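Local coordinates for DUF917 domain-containing protein (PDB 2O3I) that is of unknown function but belongs to the S-Me-THD-like family and pairs with a second copy of itself through a shared beta sheet, at residues A[152-157]-A[166-171]. The protein carries 2 engineered substitutions. Residues are numbered along the deposited sequence; the frame is centred on the assembly and turned at random.
Sequences PPTPAF and VELGVR
Ala156 and Leu168 form an antiparallel hydrogen-bonded pair, Ala156 N reaching Leu168 O and Leu168 N reaching Ala156 O, each at 2.9 Å; Phe157 and Glu167 follow as a non-hydrogen-bonded pair. Just before strand 156-159 begins, the Thr154 hydroxyl replaces a backbone acceptor: Val170 N gives a nearly straight bond (171°) to Thr154 OG1 at 3.1 Å. Set between its own N and carbonyl carbon (chi1 69°), the hydroxyl faces strand 165-171; a water 2.6 Å from Thr154 OG1 also bonds weakly to Val170 O. Pro155 fits opposite Gly169, where no N-H is needed to bond strand 165-171, and the cis peptide before it bends the chain into strand 156-159. The Glu167 chain lies along the Phe157 ring, Glu167 OE1 3.4 Å from Phe157 CE1 near the ring plane, carboxylate and ring 75° apart. Glu167 OE2 passes 3.9 Å from Pro155 CB and forms a salt bridge with its charged partner Arg93. On the other face, both buried, apolar Ala156 CB meets Leu168 CB at 4.4 Å. This hairpin continues the sheet beyond strand 203-211; helix 81-96 covers Phe157, Val187 of helix 183-194 packs on Thr154 and Val170, and strand 165-171 pairs antiparallel with a strand of the second subunit.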
ATOM      1  N   PRO A 152     -11.763 -12.437   9.197  1.00 23.25           N
ATOM      2  CA  PRO A 152     -10.654 -11.482   9.119  1.00 23.06           C
ATOM      3  C   PRO A 152     -10.148 -11.424   7.685  1.00 21.96           C
ATOM      4  O   PRO A 152      -9.869 -12.455   7.086  1.00 21.22           O
ATOM      5  CB  PRO A 152      -9.627 -12.062  10.089  1.00 22.88           C
ATOM      6  CG  PRO A 152     -10.496 -12.684  11.139  1.00 23.37           C
ATOM      7  CD  PRO A 152     -11.557 -13.392  10.302  1.00 22.53           C
ATOM      8  N   PRO A 153     -10.054 -10.215   7.113  1.00 22.60           N
ATOM      9  CA  PRO A 153      -9.582 -10.046   5.735  1.00 22.72           C
ATOM     10  C   PRO A 153      -8.078 -10.209   5.550  1.00 23.28           C
ATOM     11  O   PRO A 153      -7.613 -10.493   4.443  1.00 22.30           O
ATOM     12  CB  PRO A 153     -10.056  -8.636   5.383  1.00 23.25           C
ATOM     13  CG  PRO A 153      -9.929  -7.918   6.687  1.00 24.15           C
ATOM     14  CD  PRO A 153     -10.522  -8.928   7.665  1.00 23.11           C
ATOM     15  N   THR A 154      -7.318 -10.018   6.625  1.00 22.45           N
ATOM     16  CA  THR A 154      -5.866 -10.147   6.554  1.00 21.14           C
ATOM     17  C   THR A 154      -5.418 -11.171   7.587  1.00 20.94           C
ATOM     18  O   THR A 154      -6.141 -11.465   8.530  1.00 18.98           O
ATOM     19  CB  THR A 154      -5.159  -8.812   6.854  1.00 18.93           C
ATOM     20  OG1 THR A 154      -5.338  -8.483   8.233  1.00 19.54           O
ATOM     21  CG2 THR A 154      -5.729  -7.698   6.001  1.00 18.34           C
ATOM     22  N   PRO A 155      -4.210 -11.724   7.429  1.00 20.93           N
ATOM     23  CA  PRO A 155      -3.215 -11.480   6.384  1.00 21.54           C
ATOM     24  C   PRO A 155      -3.728 -11.652   4.960  1.00 24.23           C
ATOM     25  O   PRO A 155      -4.445 -12.610   4.653  1.00 23.87           O
ATOM     26  CB  PRO A 155      -2.123 -12.492   6.710  1.00 21.75           C
ATOM     27  CG  PRO A 155      -2.240 -12.670   8.183  1.00 19.84           C
ATOM     28  CD  PRO A 155      -3.731 -12.753   8.365  1.00 22.00           C
ATOM     29  N   ALA A 156      -3.357 -10.712   4.095  1.00 23.84           N
ATOM     30  CA  ALA A 156      -3.738 -10.768   2.688  1.00 24.77           C
ATOM     31  C   ALA A 156      -2.426 -10.943   1.918  1.00 25.45           C
ATOM     32  O   ALA A 156      -1.410 -10.339   2.269  1.00 26.56           O
ATOM     33  CB  ALA A 156      -4.426  -9.483   2.273  1.00 23.21           C
ATOM     34  N   PHE A 157      -2.435 -11.773   0.882  1.00 23.01           N
ATOM     35  CA  PHE A 157      -1.214 -11.995   0.125  1.00 23.63           C
ATOM     36  C   PHE A 157      -1.370 -11.609  -1.344  1.00 23.79           C
ATOM     37  O   PHE A 157      -2.288 -12.068  -2.016  1.00 23.41           O
ATOM     38  CB  PHE A 157      -0.795 -13.469   0.229  1.00 23.69           C
ATOM     39  CG  PHE A 157      -0.603 -13.959   1.647  1.00 24.78           C
ATOM     40  CD1 PHE A 157       0.520 -13.586   2.389  1.00 27.16           C
ATOM     41  CD2 PHE A 157      -1.556 -14.775   2.245  1.00 24.79           C
ATOM     42  CE1 PHE A 157       0.689 -14.022   3.717  1.00 27.90           C
ATOM     43  CE2 PHE A 157      -1.402 -15.215   3.565  1.00 26.42           C
ATOM     44  CZ  PHE A 157      -0.275 -14.836   4.304  1.00 26.89           C
ATOM     45  N   VAL A 166       3.896 -10.045  -1.509  1.00 30.95           N
ATOM     46  CA  VAL A 166       3.680  -8.979  -0.546  1.00 29.33           C
ATOM     47  C   VAL A 166       2.560  -9.381   0.406  1.00 29.37           C
ATOM     48  O   VAL A 166       1.530  -9.912  -0.021  1.00 28.37           O
ATOM     49  CB  VAL A 166       3.283  -7.650  -1.249  1.00 29.60           C
ATOM     50  CG1 VAL A 166       3.043  -6.563  -0.220  1.00 29.56           C
ATOM     51  CG2 VAL A 166       4.376  -7.217  -2.207  1.00 30.01           C
ATOM     52  N   GLU A 167       2.768  -9.140   1.697  1.00 27.85           N
ATOM     53  CA  GLU A 167       1.755  -9.459   2.690  1.00 27.21           C
ATOM     54  C   GLU A 167       1.212  -8.166   3.289  1.00 27.19           C
ATOM     55  O   GLU A 167       1.953  -7.201   3.505  1.00 26.84           O
ATOM     56  CB  GLU A 167       2.338 -10.327   3.797  1.00 26.80           C
ATOM     57  CG  GLU A 167       1.312 -10.742   4.832  1.00 30.02           C
ATOM     58  CD  GLU A 167       1.921 -11.501   5.995  1.00 29.59           C
ATOM     59  OE1 GLU A 167       2.800 -12.361   5.763  1.00 31.73           O
ATOM     60  OE2 GLU A 167       1.514 -11.244   7.142  1.00 29.16           O
ATOM     61  N   LEU A 168      -0.084  -8.147   3.561  1.00 25.53           N
ATOM     62  CA  LEU A 168      -0.699  -6.965   4.131  1.00 26.06           C
ATOM     63  C   LEU A 168      -1.593  -7.332   5.308  1.00 25.70           C
ATOM     64  O   LEU A 168      -2.441  -8.214   5.204  1.00 27.38           O
ATOM     65  CB  LEU A 168      -1.502  -6.239   3.048  1.00 25.50           C
ATOM     66  CG  LEU A 168      -1.979  -4.796   3.246  1.00 27.71           C
ATOM     67  CD1 LEU A 168      -3.169  -4.766   4.156  1.00 29.46           C
ATOM     68  CD2 LEU A 168      -0.850  -3.933   3.784  1.00 27.76           C
ATOM     69  N   GLY A 169      -1.374  -6.661   6.435  1.00 25.80           N
ATOM     70  CA  GLY A 169      -2.175  -6.896   7.624  1.00 22.96           C
ATOM     71  C   GLY A 169      -2.837  -5.592   8.024  1.00 22.87           C
ATOM     72  O   GLY A 169      -2.191  -4.545   8.010  1.00 23.46           O
ATOM     73  N   VAL A 170      -4.123  -5.636   8.358  1.00 23.13           N
ATOM     74  CA  VAL A 170      -4.843  -4.430   8.766  1.00 25.07           C
ATOM     75  C   VAL A 170      -5.644  -4.607  10.051  1.00 27.46           C
ATOM     76  O   VAL A 170      -6.449  -5.533  10.184  1.00 28.83           O
ATOM     77  CB  VAL A 170      -5.822  -3.937   7.671  1.00 22.53           C
ATOM     78  CG1 VAL A 170      -6.640  -2.764   8.195  1.00 25.28           C
ATOM     79  CG2 VAL A 170      -5.054  -3.509   6.432  1.00 22.76           C
ATOM     80  N   ARG A 171      -5.414  -3.695  10.991  1.00 29.14           N
ATOM     81  CA  ARG A 171      -6.120  -3.679  12.263  1.00 32.64           C
ATOM     82  C   ARG A 171      -6.789  -2.308  12.378  1.00 34.55           C
ATOM     83  O   ARG A 171      -6.119  -1.276  12.481  1.00 32.18           O
ATOM     84  CB  ARG A 171      -5.147  -3.903  13.432  1.00 30.78           C
TER
HETATM   85  O   HOH W   1      -7.592  -8.556   9.480  1.00 29.23           O